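Local structure of catalase (Pseudomonas syringae, 1M7S) at residues Gly117-Val122 with Val208-Lys213; Phe268-Asp271 with Thr276-Trp279; Lys294-Asp297 with Gln301-Glu304. The protein decomposes hydrogen peroxide into water and oxygen with a heme cofactor, protecting the cell from the toxic effects of the peroxide. One frame throughout, in Å; residues are numbered along the deposited sequence.

Contact 1: residues Gly117-Val122 with Val208-Lys213; sequences GNWDLV and VKFHWK. With HEM (protoporphyrin IX containing Fe), chain E.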
loop_
_atom_site.group_PDB
_atom_site.type_symbol
_atom_site.label_atom_id
_atom_site.label_comp_id
_atom_site.label_asym_id
_atom_site.label_seq_id
_atom_site.Cartn_x
_atom_site.Cartn_y
_atom_site.Cartn_z
ATOM N N GLY A 117 1.746 -14.162 26.613
ATOM C CA GLY A 117 1.764 -13.615 25.237
ATOM C C GLY A 117 0.977 -14.562 24.336
ATOM O O GLY A 117 0.551 -15.686 24.666
ATOM N N ASN A 118 0.811 -14.140 23.069
ATOM C CA ASN A 118 0.077 -15.024 22.143
ATOM C C ASN A 118 1.019 -16.053 21.502
ATOM O O ASN A 118 2.072 -15.708 21.010
ATOM C CB ASN A 118 -0.621 -14.243 21.035
ATOM C CG ASN A 118 -1.681 -13.269 21.512
ATOM O OD1 ASN A 118 -2.131 -13.326 22.673
ATOM N ND2 ASN A 118 -2.078 -12.402 20.581
ATOM N N TRP A 119 0.596 -17.293 21.586
ATOM C CA TRP A 119 1.237 -18.414 20.968
ATOM C C TRP A 119 0.303 -18.958 19.893
ATOM O O TRP A 119 -0.825 -19.351 20.190
ATOM C CB TRP A 119 1.495 -19.558 21.956
ATOM C CG TRP A 119 2.049 -20.785 21.272
ATOM C CD1 TRP A 119 3.059 -20.808 20.337
ATOM C CD2 TRP A 119 1.665 -22.130 21.487
ATOM N NE1 TRP A 119 3.283 -22.103 19.944
ATOM C CE2 TRP A 119 2.451 -22.933 20.636
ATOM C CE3 TRP A 119 0.719 -22.742 22.314
ATOM C CZ2 TRP A 119 2.337 -24.329 20.613
ATOM C CZ3 TRP A 119 0.600 -24.128 22.272
ATOM C CH2 TRP A 119 1.401 -24.900 21.419
ATOM N N ASP A 120 0.797 -19.111 18.670
ATOM C CA ASP A 120 -0.038 -19.666 17.584
ATOM C C ASP A 120 0.446 -21.056 17.203
ATOM O O ASP A 120 1.630 -21.286 16.836
ATOM C CB ASP A 120 0.108 -18.815 16.299
ATOM C CG ASP A 120 -0.446 -17.418 16.401
ATOM O OD1 ASP A 120 -0.087 -16.576 15.559
ATOM O OD2 ASP A 120 -1.209 -17.111 17.352
ATOM N N LEU A 121 -0.454 -22.006 17.255
ATOM C CA LEU A 121 -0.151 -23.355 16.805
ATOM C C LEU A 121 -0.798 -23.488 15.410
ATOM O O LEU A 121 -1.992 -23.750 15.283
ATOM C CB LEU A 121 -0.683 -24.374 17.792
ATOM C CG LEU A 121 -0.429 -25.822 17.371
ATOM C CD1 LEU A 121 1.029 -26.125 17.052
ATOM C CD2 LEU A 121 -0.961 -26.756 18.491
ATOM N N VAL A 122 -0.037 -23.312 14.341
ATOM C CA VAL A 122 -0.601 -23.289 12.967
ATOM C C VAL A 122 -0.465 -24.668 12.326
ATOM O O VAL A 122 0.648 -25.016 11.897
ATOM C CB VAL A 122 0.155 -22.231 12.155
ATOM C CG1 VAL A 122 -0.534 -22.007 10.809
ATOM C CG2 VAL A 122 0.209 -20.922 12.941
ATOM N N VAL A 208 8.717 -32.143 20.606
ATOM C CA VAL A 208 7.340 -32.627 20.784
ATOM C C VAL A 208 6.488 -32.429 19.541
ATOM O O VAL A 208 6.548 -31.358 18.922
ATOM C CB VAL A 208 6.729 -31.744 21.922
ATOM C CG1 VAL A 208 5.289 -32.103 22.138
ATOM C CG2 VAL A 208 7.494 -31.887 23.244
ATOM N N LYS A 209 5.655 -33.409 19.241
ATOM C CA LYS A 209 4.646 -33.266 18.207
ATOM C C LYS A 209 3.282 -33.058 18.887
ATOM O O LYS A 209 2.989 -33.623 19.939
ATOM C CB LYS A 209 4.625 -34.482 17.321
ATOM C CG LYS A 209 5.759 -34.382 16.293
ATOM C CD LYS A 209 5.501 -35.514 15.284
ATOM C CE LYS A 209 6.581 -35.420 14.216
ATOM N NZ LYS A 209 6.034 -35.381 12.865
ATOM N N PHE A 210 2.431 -32.206 18.327
ATOM C CA PHE A 210 1.100 -31.910 18.859
ATOM C C PHE A 210 0.001 -32.471 17.966
ATOM O O PHE A 210 0.072 -32.388 16.727
ATOM C CB PHE A 210 0.862 -30.387 18.890
ATOM C CG PHE A 210 1.741 -29.646 19.848
ATOM C CD1 PHE A 210 1.421 -29.609 21.215
ATOM C CD2 PHE A 210 2.867 -28.976 19.436
ATOM C CE1 PHE A 210 2.227 -28.937 22.105
ATOM C CE2 PHE A 210 3.656 -28.278 20.309
ATOM C CZ PHE A 210 3.352 -28.248 21.669
ATOM N N HIS A 211 -1.052 -32.993 18.556
ATOM C CA HIS A 211 -2.157 -33.648 17.889
ATOM C C HIS A 211 -3.480 -33.266 18.560
ATOM O O HIS A 211 -3.642 -33.595 19.755
ATOM C CB HIS A 211 -1.974 -35.180 17.948
ATOM C CG HIS A 211 -3.123 -36.014 17.444
ATOM N ND1 HIS A 211 -3.539 -37.165 18.105
ATOM C CD2 HIS A 211 -3.953 -35.884 16.386
ATOM C CE1 HIS A 211 -4.578 -37.682 17.450
ATOM N NE2 HIS A 211 -4.855 -36.942 16.393
ATOM N N TRP A 212 -4.348 -32.670 17.759
ATOM C CA TRP A 212 -5.695 -32.370 18.254
ATOM C C TRP A 212 -6.564 -33.557 17.855
ATOM O O TRP A 212 -6.806 -33.793 16.666
ATOM C CB TRP A 212 -6.302 -31.124 17.618
ATOM C CG TRP A 212 -5.730 -29.809 17.942
ATOM C CD1 TRP A 212 -5.041 -28.999 17.065
ATOM C CD2 TRP A 212 -5.818 -29.059 19.171
ATOM N NE1 TRP A 212 -4.699 -27.835 17.676
ATOM C CE2 TRP A 212 -5.178 -27.829 18.973
ATOM C CE3 TRP A 212 -6.394 -29.325 20.419
ATOM C CZ2 TRP A 212 -5.072 -26.837 19.939
ATOM C CZ3 TRP A 212 -6.287 -28.347 21.394
ATOM C CH2 TRP A 212 -5.622 -27.101 21.189
ATOM N N LYS A 213 -7.059 -34.313 18.844
ATOM C CA LYS A 213 -7.904 -35.462 18.564
ATOM C C LYS A 213 -9.372 -35.061 18.631
ATOM O O LYS A 213 -9.843 -34.612 19.690
ATOM C CB LYS A 213 -7.661 -36.633 19.538
ATOM C CG LYS A 213 -8.554 -37.824 19.190
ATOM C CD LYS A 213 -7.976 -39.136 19.675
ATOM C CE LYS A 213 -8.991 -40.246 19.338
ATOM N NZ LYS A 213 -8.824 -40.699 17.923
HETATM C CHA HEM E . -1.007 -19.979 5.828
HETATM C CHB HEM E . -0.448 -24.430 7.644
HETATM C CHC HEM E . 3.772 -24.833 5.324
HETATM C CHD HEM E . 3.661 -20.071 4.345
HETATM C C1A HEM E . -1.212 -21.159 6.504
HETATM C C2A HEM E . -2.429 -21.473 7.290
HETATM C C3A HEM E . -2.273 -22.698 7.789
HETATM C C4A HEM E . -0.990 -23.198 7.325
HETATM C CMA HEM E . -3.214 -23.497 8.702
HETATM C CAA HEM E . -3.582 -20.467 7.446
HETATM C CBA HEM E . -3.597 -19.702 8.812
HETATM C CGA HEM E . -4.915 -18.887 8.906
HETATM O O1A HEM E . -4.725 -17.647 8.862
HETATM O O2A HEM E . -5.920 -19.609 9.059
HETATM C C1B HEM E . 0.752 -24.922 7.207
HETATM C C2B HEM E . 1.347 -26.192 7.602
HETATM C C3B HEM E . 2.518 -26.309 6.942
HETATM C C4B HEM E . 2.684 -25.124 6.146
HETATM C CMB HEM E . 0.679 -27.174 8.575
HETATM C CAB HEM E . 3.556 -27.431 6.932
HETATM C CBB HEM E . 3.738 -28.273 7.931
HETATM C C1C HEM E . 4.140 -23.561 4.966
HETATM C C2C HEM E . 5.466 -23.166 4.552
HETATM C C3C HEM E . 5.446 -21.849 4.307
HETATM C C4C HEM E . 4.086 -21.400 4.513
HETATM C CMC HEM E . 6.712 -24.090 4.483
HETATM C CAC HEM E . 6.568 -20.893 3.857
HETATM C CBC HEM E . 7.836 -20.967 4.298
HETATM C C1D HEM E . 2.345 -19.671 4.604
HETATM C C2D HEM E . 1.834 -18.333 4.355
HETATM C C3D HEM E . 0.562 -18.299 4.758
HETATM C C4D HEM E . 0.235 -19.611 5.271
HETATM C CMD HEM E . 2.699 -17.233 3.715
HETATM C CAD HEM E . -0.430 -17.100 4.720
HETATM C CBD HEM E . -0.437 -16.401 6.128
HETATM C CGD HEM E . -1.215 -15.098 6.159
HETATM O O1D HEM E . -1.656 -14.740 7.307
HETATM O O2D HEM E . -1.395 -14.387 5.140
HETATM N NA HEM E . -0.399 -22.256 6.516
HETATM N NB HEM E . 1.598 -24.272 6.331
HETATM N NC HEM E . 3.301 -22.469 4.906
HETATM N ND HEM E . 1.348 -20.406 5.214
HETATM FE FE HEM E . 1.495 -22.326 5.795
HETATM O O HOH W 1 -3.937 -25.686 15.910
HETATM O O HOH W 2 0.686 -23.766 3.894
#
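Inside the catalase beta-barrel, Trp119 and Leu121 of strand 117-124 meet Phe210 and Trp212 of strand 205-214 across the interior. The short strand segments run 10.1 Å apart at 75° to each other, too far for backbone pairing, and side chains, with one water, bridge the gap. Leu121 touches both Phe210 and Trp212. Its CG is anti to the backbone N (chi1 179°), which carries both methyls across the gap: CD2 sits 4.1 Å from CB of Phe210 and 4.0 Å from NE1 of Trp212, while CD1 approaches CD2 of the Phe210 ring. Two residues earlier on strand 117-124, the six-membered ring of Trp119 brings its outer corner over one face of the Phe210 ring, CH2 standing 3.9 Å from CZ. Their planes are inclined at 57°, an oblique pairing with centroids 5.6 Å apart. Strand 107-114 backs both tryptophans, Phe112 stacking on Trp119 and Phe108 on Trp212. A single water provides the polar link: it donates to O of Leu121 at 2.8 Å and accepts from NE1 of Trp212 at 2.9 Å, so the indole N-H has a partner within this apolar interior. One residue on, Val122 lays CG1 against the heme, 3.6 Å from pyrrole carbon C3A. The contact is thus mainly apolar and aromatic, with one water bridging the carbonyl O of Leu121 and the indole N-H of Trp212, and strand 117-124 presents hydrocarbon both to the opposing strand and to the porphyrin.

Contact 2: residues Phe268-Asp271 with Thr276-Trp279; sequences FDFD and TKIW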
loop_
_atom_site.group_PDB
_atom_site.type_symbol
_atom_site.label_atom_id
_atom_site.label_comp_id
_atom_site.label_asym_id
_atom_site.label_seq_id
_atom_site.Cartn_x
_atom_site.Cartn_y
_atom_site.Cartn_z
ATOM N N PHE A 268 16.567 -43.427 15.077
ATOM C CA PHE A 268 15.527 -43.800 14.114
ATOM C C PHE A 268 16.071 -43.968 12.711
ATOM O O PHE A 268 17.073 -43.355 12.370
ATOM C CB PHE A 268 14.407 -42.736 14.143
ATOM C CG PHE A 268 13.720 -42.700 15.479
ATOM C CD1 PHE A 268 14.117 -41.816 16.456
ATOM C CD2 PHE A 268 12.675 -43.566 15.736
ATOM C CE1 PHE A 268 13.509 -41.819 17.702
ATOM C CE2 PHE A 268 12.057 -43.570 16.983
ATOM C CZ PHE A 268 12.473 -42.688 17.962
ATOM N N ASP A 269 15.422 -44.785 11.869
ATOM C CA ASP A 269 15.820 -44.955 10.473
ATOM C C ASP A 269 15.324 -43.829 9.564
ATOM O O ASP A 269 15.803 -43.660 8.433
ATOM C CB ASP A 269 15.271 -46.310 9.960
ATOM C CG ASP A 269 16.015 -47.488 10.578
ATOM O OD1 ASP A 269 17.171 -47.355 11.039
ATOM O OD2 ASP A 269 15.445 -48.609 10.635
ATOM N N PHE A 270 14.452 -42.974 10.046
ATOM C CA PHE A 270 13.998 -41.779 9.336
ATOM C C PHE A 270 14.501 -40.593 10.173
ATOM O O PHE A 270 14.868 -40.795 11.375
ATOM C CB PHE A 270 12.467 -41.699 9.122
ATOM C CG PHE A 270 11.659 -41.754 10.409
ATOM C CD1 PHE A 270 11.270 -40.635 11.096
ATOM C CD2 PHE A 270 11.278 -42.999 10.920
ATOM C CE1 PHE A 270 10.553 -40.727 12.279
ATOM C CE2 PHE A 270 10.567 -43.104 12.105
ATOM C CZ PHE A 270 10.179 -41.966 12.792
ATOM N N ASP A 271 14.454 -39.388 9.677
ATOM C CA ASP A 271 14.844 -38.211 10.482
ATOM C C ASP A 271 13.570 -37.756 11.178
ATOM O O ASP A 271 12.567 -37.406 10.531
ATOM C CB ASP A 271 15.328 -37.119 9.516
ATOM C CG ASP A 271 15.929 -35.952 10.284
ATOM O OD1 ASP A 271 16.985 -35.451 9.832
ATOM O OD2 ASP A 271 15.503 -35.505 11.369
ATOM N N THR A 276 7.807 -34.748 6.368
ATOM C CA THR A 276 7.095 -35.789 5.682
ATOM C C THR A 276 6.933 -37.059 6.508
ATOM O O THR A 276 6.343 -38.030 6.029
ATOM C CB THR A 276 7.797 -36.161 4.344
ATOM O OG1 THR A 276 9.077 -36.810 4.547
ATOM C CG2 THR A 276 7.869 -34.898 3.522
ATOM N N LYS A 277 7.210 -37.000 7.839
ATOM C CA LYS A 277 7.113 -38.188 8.642
ATOM C C LYS A 277 6.290 -38.035 9.915
ATOM O O LYS A 277 6.318 -36.994 10.578
ATOM C CB LYS A 277 8.573 -38.548 9.151
ATOM C CG LYS A 277 9.574 -38.913 8.059
ATOM C CD LYS A 277 9.242 -40.270 7.421
ATOM C CE LYS A 277 10.323 -40.661 6.414
ATOM N NZ LYS A 277 10.113 -39.769 5.208
ATOM N N ILE A 278 5.590 -39.118 10.237
ATOM C CA ILE A 278 4.931 -39.198 11.548
ATOM C C ILE A 278 5.919 -39.956 12.466
ATOM O O ILE A 278 6.919 -40.461 11.970
ATOM C CB ILE A 278 3.609 -39.964 11.511
ATOM C CG1 ILE A 278 3.763 -41.425 11.069
ATOM C CG2 ILE A 278 2.617 -39.273 10.565
ATOM C CD1 ILE A 278 2.568 -42.274 11.516
ATOM N N TRP A 279 5.651 -40.042 13.750
ATOM C CA TRP A 279 6.507 -40.848 14.641
ATOM C C TRP A 279 5.629 -42.038 15.082
ATOM O O TRP A 279 4.806 -41.880 15.982
ATOM C CB TRP A 279 6.894 -40.030 15.858
ATOM C CG TRP A 279 7.753 -38.826 15.650
ATOM C CD1 TRP A 279 8.462 -38.462 14.528
ATOM C CD2 TRP A 279 8.101 -37.870 16.659
ATOM N NE1 TRP A 279 9.183 -37.319 14.765
ATOM C CE2 TRP A 279 8.972 -36.941 16.082
ATOM C CE3 TRP A 279 7.707 -37.711 18.004
ATOM C CZ2 TRP A 279 9.471 -35.845 16.766
ATOM C CZ3 TRP A 279 8.240 -36.626 18.694
ATOM C CH2 TRP A 279 9.088 -35.697 18.094
#
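Phe270 meets Lys277 first through its CB, which lies 3.6 Å from CE of the lysine; CD of Lys277 is slightly farther from it. Beyond it, CG of Phe270 lies near CD of Lys277, and CD1 rests 3.9 Å from CG of the same lysine, so ring and aliphatic chain slide past each other in opposite directions. At the far end, CE1 and CZ both approach the carbonyl O of Ile278, CE1 at 3.7 Å. CE1 also receives CD1 of Trp279 at the ring edge, 3.8 Å away and in the plane of the phenyl ring. With chi1 58°, CG of Phe270 stands between the backbone N and the carbonyl carbon, and this turns the ring toward residues 277-279. Bends at chi2 and chi4 curl Lys277 around, bringing NZ to Asp274 in a salt bridge and to the carbonyl O of Glu409; its bond to OG1 of Thr276 is weak. NE1 of Trp279 binds the carbonyl O of Pro272. Phe270 packs across the irregular loop that joins barrel strands 252-260 and 284-295, where it and Lys277 also touch Gln414 of helix 413-421.

Contact 3: residues Lys294-Asp297 with Gln301-Glu304; sequences KNVD and QETE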
loop_
_atom_site.group_PDB
_atom_site.type_symbol
_atom_site.label_atom_id
_atom_site.label_comp_id
_atom_site.label_asym_id
_atom_site.label_seq_id
_atom_site.Cartn_x
_atom_site.Cartn_y
_atom_site.Cartn_z
ATOM N N LYS A 294 -18.012 -20.080 20.211
ATOM C CA LYS A 294 -18.564 -18.764 19.913
ATOM C C LYS A 294 -18.290 -18.388 18.436
ATOM O O LYS A 294 -17.126 -18.503 18.063
ATOM C CB LYS A 294 -17.841 -17.698 20.689
ATOM C CG LYS A 294 -18.687 -16.580 21.285
ATOM C CD LYS A 294 -18.529 -16.769 22.804
ATOM C CE LYS A 294 -19.815 -16.540 23.593
ATOM N NZ LYS A 294 -19.620 -17.083 24.993
ATOM N N ASN A 295 -19.305 -17.955 17.725
ATOM C CA ASN A 295 -19.072 -17.439 16.378
ATOM C C ASN A 295 -18.531 -16.025 16.468
ATOM O O ASN A 295 -18.698 -15.300 17.472
ATOM C CB ASN A 295 -20.352 -17.444 15.524
ATOM C CG ASN A 295 -20.645 -18.859 15.054
ATOM O OD1 ASN A 295 -19.793 -19.547 14.479
ATOM N ND2 ASN A 295 -21.882 -19.313 15.290
ATOM N N VAL A 296 -17.843 -15.578 15.404
ATOM C CA VAL A 296 -17.323 -14.199 15.389
ATOM C C VAL A 296 -18.444 -13.167 15.242
ATOM O O VAL A 296 -19.517 -13.525 14.770
ATOM C CB VAL A 296 -16.339 -14.016 14.217
ATOM C CG1 VAL A 296 -15.198 -15.041 14.328
ATOM C CG2 VAL A 296 -17.061 -14.166 12.886
ATOM N N ASP A 297 -18.129 -11.913 15.549
ATOM C CA ASP A 297 -19.140 -10.866 15.377
ATOM C C ASP A 297 -19.049 -10.258 13.975
ATOM O O ASP A 297 -20.085 -9.890 13.406
ATOM C CB ASP A 297 -18.830 -9.787 16.409
ATOM C CG ASP A 297 -19.187 -10.250 17.830
ATOM O OD1 ASP A 297 -18.421 -9.905 18.750
ATOM O OD2 ASP A 297 -20.205 -10.906 18.042
ATOM N N GLN A 301 -13.339 -8.174 10.301
ATOM C CA GLN A 301 -12.519 -7.656 11.395
ATOM C C GLN A 301 -11.785 -8.755 12.142
ATOM O O GLN A 301 -10.671 -8.526 12.666
ATOM C CB GLN A 301 -13.404 -6.861 12.404
ATOM C CG GLN A 301 -13.682 -5.413 11.951
ATOM C CD GLN A 301 -14.888 -4.817 12.656
ATOM O OE1 GLN A 301 -15.547 -5.483 13.455
ATOM N NE2 GLN A 301 -15.107 -3.512 12.419
ATOM N N GLU A 302 -12.394 -9.920 12.226
ATOM C CA GLU A 302 -11.838 -11.042 12.959
ATOM C C GLU A 302 -11.262 -12.131 12.060
ATOM O O GLU A 302 -10.036 -12.318 12.138
ATOM C CB GLU A 302 -12.925 -11.640 13.862
ATOM C CG GLU A 302 -13.419 -10.559 14.851
ATOM C CD GLU A 302 -14.599 -11.025 15.671
ATOM O OE1 GLU A 302 -14.402 -11.911 16.544
ATOM O OE2 GLU A 302 -15.724 -10.513 15.468
ATOM N N THR A 303 -12.061 -12.847 11.298
ATOM C CA THR A 303 -11.524 -13.995 10.538
ATOM C C THR A 303 -10.576 -13.530 9.442
ATOM O O THR A 303 -9.542 -14.148 9.301
ATOM C CB THR A 303 -12.659 -14.829 9.932
ATOM O OG1 THR A 303 -13.603 -15.158 10.990
ATOM C CG2 THR A 303 -12.173 -16.123 9.286
ATOM N N GLU A 304 -10.921 -12.478 8.699
ATOM C CA GLU A 304 -10.025 -12.090 7.599
ATOM C C GLU A 304 -8.741 -11.504 8.171
ATOM O O GLU A 304 -7.678 -11.802 7.672
ATOM C CB GLU A 304 -10.726 -11.072 6.675
ATOM C CG GLU A 304 -9.982 -10.876 5.360
ATOM C CD GLU A 304 -9.800 -12.153 4.543
ATOM O OE1 GLU A 304 -8.787 -12.240 3.783
ATOM O OE2 GLU A 304 -10.619 -13.076 4.566
#
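OE2 of Glu302 accepts two backbone N-H groups, those of Asp297 and Asn298, at the turn between strand 284-295 and helix 299-304. The bond from N of Asp297 is 2.8 Å long but bent, with an N-H...O angle of 139°; it reaches OE2 on the syn side, 31° out of the carboxylate plane. The other oxygen, OE1, forms a salt bridge with Lys59. Extended beyond CG (chi2 174°), the glutamate places its carboxylate back over the turn and slides past Val296, whose CB lies 3.7 Å from OE1. The valine also meets the helix through CG1, 3.7 Å from OG1 of Thr303, the two side chains crossing at about a right angle. Phe86 of strand 82-90 touches Val296, Glu302 and Thr303 together. Thr303 also touches Arg88, which hydrogen-bonds the heme, and its side chain is about 7 Å from that heme. CB of Asp297 comes within 3.3 Å of OE2, and its carboxylate remains near that of Glu302, OD1 to OE2 4.3 Å apart. OD1 of Asp297 bonds NE2 of His369 of a second subunit, while Gln301 bonds Thr370 and Asn366 of that subunit. With Lys59 on one oxygen and two N-H groups on the other, the buried Glu302 carboxylate is probably kept ionised despite the neighbouring aspartate, and its bonds tie helix 299-304 back to the turn that follows strand 284-295.

Overall arrangement
Along the chain the three contacts follow one another in series. Contact 1 lies deep in the barrel, its centre about 11 Å from that of the chain. Contacts 2 and 3 are each about 20 Å from it, centre to centre, on opposite sides of the chain's centre and 37 Å from each other. Strand 284-295 connects these two regions: the loop of contact 2 leads into it, and contact 3 begins at its end. Contacts 1 and 2 touch directly, with NZ of Lys209 2.8 Å from O of Lys277, a probable hydrogen bond. Contacts 1 and 3 both reach the antiparallel sheet of the barrel, which meets the second subunit of the tetramer at both places.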